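Local coordinates for cytochrome C-type biogenesis protein ccmF (Thermus thermophilus, PDB 6ZMQ) that binds heme in the membrane and probably acts as the lyase that attaches heme to apocytochrome c during cytochrome c maturation, at residues 115-120 against 304-309; 44-49 against 138-143. All coordinates share one frame; numbering follows the deposited sequence.

Contact 1 (115-120 against 304-309)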
# COMPACT_ATOMS: atom_id res chain seq x y z
N LEU A 115 6.30 6.59 16.25
CA LEU A 115 7.66 6.19 16.63
C LEU A 115 8.26 5.18 15.65
O LEU A 115 9.41 5.32 15.23
CB LEU A 115 7.69 5.64 18.07
CG LEU A 115 9.01 5.13 18.67
CD1 LEU A 115 10.22 6.03 18.37
CD2 LEU A 115 8.89 4.92 20.18
N LEU A 116 7.48 4.17 15.25
CA LEU A 116 7.97 3.20 14.26
C LEU A 116 8.15 3.85 12.89
O LEU A 116 9.07 3.51 12.13
CB LEU A 116 7.01 2.00 14.20
CG LEU A 116 7.24 0.71 13.38
CD1 LEU A 116 6.77 0.77 11.92
CD2 LEU A 116 8.72 0.30 13.43
N TRP A 117 7.29 4.83 12.59
CA TRP A 117 7.35 5.61 11.36
C TRP A 117 8.63 6.44 11.28
O TRP A 117 9.34 6.44 10.27
CB TRP A 117 6.12 6.50 11.33
CG TRP A 117 5.73 7.04 10.03
CD1 TRP A 117 6.44 6.96 8.88
CD2 TRP A 117 4.54 7.76 9.73
NE1 TRP A 117 5.76 7.58 7.88
CE2 TRP A 117 4.58 8.08 8.37
CE3 TRP A 117 3.43 8.16 10.48
CZ2 TRP A 117 3.58 8.80 7.73
CZ3 TRP A 117 2.42 8.87 9.84
CH2 TRP A 117 2.50 9.17 8.48
N GLY A 118 8.92 7.19 12.36
CA GLY A 118 10.16 7.95 12.42
C GLY A 118 11.39 7.07 12.48
O GLY A 118 12.45 7.46 11.99
N LEU A 119 11.26 5.86 13.03
CA LEU A 119 12.37 4.91 13.02
C LEU A 119 12.70 4.42 11.62
O LEU A 119 13.87 4.33 11.24
CB LEU A 119 12.08 3.72 13.94
CG LEU A 119 13.27 2.78 14.07
CD1 LEU A 119 13.43 2.51 15.47
CD2 LEU A 119 13.11 1.43 13.35
N LEU A 120 11.67 4.05 10.84
CA LEU A 120 11.92 3.59 9.48
C LEU A 120 12.37 4.74 8.59
O LEU A 120 13.16 4.51 7.65
CB LEU A 120 10.68 2.89 8.94
CG LEU A 120 10.29 1.60 9.67
CD1 LEU A 120 9.19 0.83 8.93
CD2 LEU A 120 11.50 0.69 9.92
N LEU A 304 -0.16 11.37 3.44
CA LEU A 304 -1.53 11.49 3.92
C LEU A 304 -2.27 10.14 3.88
O LEU A 304 -3.29 9.98 4.55
CB LEU A 304 -2.28 12.56 3.11
CG LEU A 304 -3.28 13.45 3.88
CD1 LEU A 304 -2.83 13.71 5.32
CD2 LEU A 304 -3.52 14.79 3.16
N GLY A 305 -1.77 9.18 3.09
CA GLY A 305 -2.31 7.83 3.15
C GLY A 305 -1.79 7.03 4.32
O GLY A 305 -2.50 6.17 4.85
N THR A 306 -0.54 7.28 4.74
CA THR A 306 -0.01 6.52 5.86
C THR A 306 -0.53 7.07 7.18
O THR A 306 -0.64 6.33 8.17
CB THR A 306 1.52 6.55 5.87
OG1 THR A 306 1.98 7.85 5.52
CG2 THR A 306 2.07 5.59 4.85
N PHE A 307 -0.83 8.37 7.23
CA PHE A 307 -1.44 8.95 8.42
C PHE A 307 -2.89 8.48 8.61
O PHE A 307 -3.35 8.38 9.75
CB PHE A 307 -1.34 10.48 8.33
CG PHE A 307 -2.36 11.24 9.14
CD1 PHE A 307 -2.27 11.30 10.52
CD2 PHE A 307 -3.39 11.93 8.51
CE1 PHE A 307 -3.19 12.01 11.27
CE2 PHE A 307 -4.32 12.65 9.26
CZ PHE A 307 -4.22 12.68 10.64
N LEU A 308 -3.58 8.11 7.53
CA LEU A 308 -5.00 7.84 7.62
C LEU A 308 -5.34 6.43 7.13
O LEU A 308 -6.35 6.22 6.47
CB LEU A 308 -5.81 8.86 6.82
CG LEU A 308 -6.24 10.16 7.52
CD1 LEU A 308 -6.75 11.14 6.47
CD2 LEU A 308 -7.26 9.91 8.61
N THR A 309 -4.50 5.44 7.45
CA THR A 309 -4.89 4.07 7.17
C THR A 309 -5.80 3.51 8.27
O THR A 309 -6.26 4.24 9.15
CB THR A 309 -3.67 3.16 6.97
OG1 THR A 309 -2.61 3.53 7.85
CG2 THR A 309 -3.21 3.21 5.52

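Contact 2 (44-49 against 138-143)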
# COMPACT_ATOMS: atom_id res chain seq x y z
N LEU A 44 23.44 24.97 6.33
CA LEU A 44 24.65 25.80 6.22
C LEU A 44 25.60 25.26 5.15
O LEU A 44 26.29 26.05 4.47
CB LEU A 44 25.39 25.88 7.56
CG LEU A 44 25.18 27.09 8.49
CD1 LEU A 44 23.70 27.44 8.72
CD2 LEU A 44 25.91 26.89 9.81
N ALA A 45 25.63 23.94 4.97
CA ALA A 45 26.45 23.31 3.94
C ALA A 45 25.98 23.65 2.53
O ALA A 45 26.79 23.75 1.61
CB ALA A 45 26.46 21.79 4.15
N TYR A 46 24.66 23.77 2.33
CA TYR A 46 24.19 24.26 1.04
C TYR A 46 24.45 25.75 0.88
O TYR A 46 24.90 26.20 -0.18
CB TYR A 46 22.70 23.95 0.82
CG TYR A 46 22.20 24.52 -0.50
CD1 TYR A 46 22.55 23.91 -1.70
CD2 TYR A 46 21.39 25.66 -0.56
CE1 TYR A 46 22.11 24.41 -2.92
CE2 TYR A 46 20.95 26.18 -1.78
CZ TYR A 46 21.32 25.54 -2.96
OH TYR A 46 20.90 26.01 -4.18
N LEU A 47 24.13 26.55 1.91
CA LEU A 47 24.11 28.00 1.78
C LEU A 47 25.50 28.60 1.59
O LEU A 47 25.75 29.34 0.64
CB LEU A 47 23.39 28.63 2.98
CG LEU A 47 21.86 28.56 3.07
CD1 LEU A 47 21.28 29.73 3.87
CD2 LEU A 47 21.20 28.51 1.70
N GLN A 48 26.43 28.29 2.50
CA GLN A 48 27.77 28.85 2.39
C GLN A 48 28.82 27.89 1.84
O GLN A 48 29.97 28.30 1.67
CB GLN A 48 28.22 29.43 3.74
CG GLN A 48 27.97 30.94 3.81
CD GLN A 48 27.32 31.40 5.09
OE1 GLN A 48 27.19 30.64 6.04
NE2 GLN A 48 26.93 32.67 5.12
N GLY A 49 28.45 26.65 1.55
CA GLY A 49 29.29 25.77 0.75
C GLY A 49 30.52 25.22 1.43
O GLY A 49 31.53 24.99 0.76
N ALA A 138 23.97 16.56 -2.00
CA ALA A 138 24.11 15.72 -0.81
C ALA A 138 23.69 16.48 0.44
O ALA A 138 22.93 15.96 1.28
CB ALA A 138 25.55 15.22 -0.69
N SER A 139 24.13 17.74 0.55
CA SER A 139 23.69 18.62 1.63
C SER A 139 22.19 18.88 1.56
O SER A 139 21.51 18.91 2.60
CB SER A 139 24.44 19.94 1.57
OG SER A 139 23.84 20.82 0.64
N LEU A 140 21.64 19.01 0.35
CA LEU A 140 20.20 19.27 0.31
C LEU A 140 19.33 18.04 0.53
O LEU A 140 18.23 18.19 1.11
CB LEU A 140 19.82 19.98 -0.99
CG LEU A 140 19.57 21.49 -0.77
CD1 LEU A 140 18.80 22.07 -1.90
CD2 LEU A 140 18.85 21.83 0.55
N VAL A 141 19.75 16.82 0.12
CA VAL A 141 18.96 15.63 0.46
C VAL A 141 18.99 15.40 1.96
O VAL A 141 17.96 15.04 2.55
CB VAL A 141 19.39 14.35 -0.31
CG1 VAL A 141 19.08 14.43 -1.77
CG2 VAL A 141 20.83 13.88 -0.06
N LEU A 142 20.13 15.70 2.62
CA LEU A 142 20.17 15.60 4.07
C LEU A 142 19.29 16.65 4.74
O LEU A 142 18.62 16.33 5.72
CB LEU A 142 21.61 15.66 4.58
CG LEU A 142 22.52 14.48 4.21
CD1 LEU A 142 23.73 14.42 5.10
CD2 LEU A 142 21.76 13.16 4.31
N ALA A 143 19.23 17.86 4.16
CA ALA A 143 18.37 18.92 4.72
C ALA A 143 16.89 18.54 4.73
O ALA A 143 16.23 18.63 5.77
CB ALA A 143 18.58 20.21 3.93

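Contact 1 (115-120 against 304-309)
Trp117 and Thr306 have the nearest CA atoms of the two segments, 9.2 Å apart. That separation is wide for two helices in contact. One side chain, the indole of Trp117, spans it from helix 110-129 to helix 288-307. The torsion about CA-CB (chi1 -161°) sets CG trans to the backbone N, and the CA-CB bond already points at the other segment. The six-membered half of the indole makes the contact, through CZ2 and CH2. CH2 lies 3.6 Å from the backbone N of Phe307 and 4.1 Å from Phe307 CB. On the Thr306 side, CZ2 of Trp117 comes to 3.6 Å from Thr306 CB. The indole and the threonine side chain meet at a slant. No hydrogen bond joins the segments, so the contact is van der Waals packing of the indole's six-membered ring on helix backbone and CB atoms.

The hydroxyl of Thr306 turns back on its own helix. Chi1 is 40°, and OG1 is hydrogen-bonded to the carbonyl oxygens of Thr302 and Leu303. This buried polar atom is thus satisfied without help from helix 110-129. The ring of Phe307 leads away from Trp117 and stacks on Phe329 of helix 325-345.

Trp117 also stacks on Tyr194 and meets the rings of Phe152, Phe197 and Phe329. These rings come from helices 135-157, 185-213 and 325-345. The arrangement is a buried aromatic cluster among transmembrane helices of the cytochrome c assembly region, in which a tryptophan reaches from one helix to the backbone of another.

Contact 2 (44-49 against 138-143)
Leu140 sets its CD1 methyl over one face of the Tyr46 ring in a CH-pi contact. CD1 is 4.2 Å from the ring centroid and only 11° off the ring normal. The branch carbon CG of Leu140 adds a second touch, 3.9 Å from Tyr46 CD1. Ser139 meets the same tyrosine differently. Its OG lies at the ring edge, near the ring plane, and approaches Tyr46 CB to 3.3 Å. Beside this pair, Ala45 CB rests on Ser139 CB at 3.8 Å. Replacing Tyr46 with an alanine would probably leave the Leu140 methyl without its aromatic face and open a gap beside it.

CA of Tyr46 and CA of Ser139 are 5.7 Å apart. The small side chains of Ala45 and Ser139 are consistent with such close backbones. This is tight packing of transmembrane helices, here joining helix 20-47 to helix 135-157. The tyrosine lies at the side of this close point, with CG trans to its backbone N (chi1 177°), which turns one ring face to Leu140.

Ser139 makes no hydrogen bond across the interface. Its OG is turned between its own backbone N and carbonyl carbon (chi1 83°), and it is hydrogen-bonded to the carbonyl oxygen of Trp136, one turn earlier. Phe53 of helix 51-57 also packs on Ala45. On the other helix, Leu140 touches Ala212 of helix 185-213. Leu140 and Ala143 also touch a bound phosphatidylethanolamine, so lipid adjoins the leucine that covers the tyrosine.

How the contacts relate
Contact 1 is buried, with its centre about 12 Å from the centre of the chain. Contact 2 is partly buried, about 32 Å out, and adjoins bound lipid. Their centres are about 26 Å apart and they do not touch. Helix 135-157 ties them together: it carries one side of contact 2 and sends Phe152 to the tryptophan of contact 1. Helix 185-213 borders both. In contact 1 a large aromatic side chain bridges well-separated backbones within a cluster of rings. In contact 2 small residues lie where the backbones are close, and one ring packs against an aliphatic side chain. The hydroxyls of Thr306 and Ser139 each bond to carbonyl oxygens of their own helix, not across.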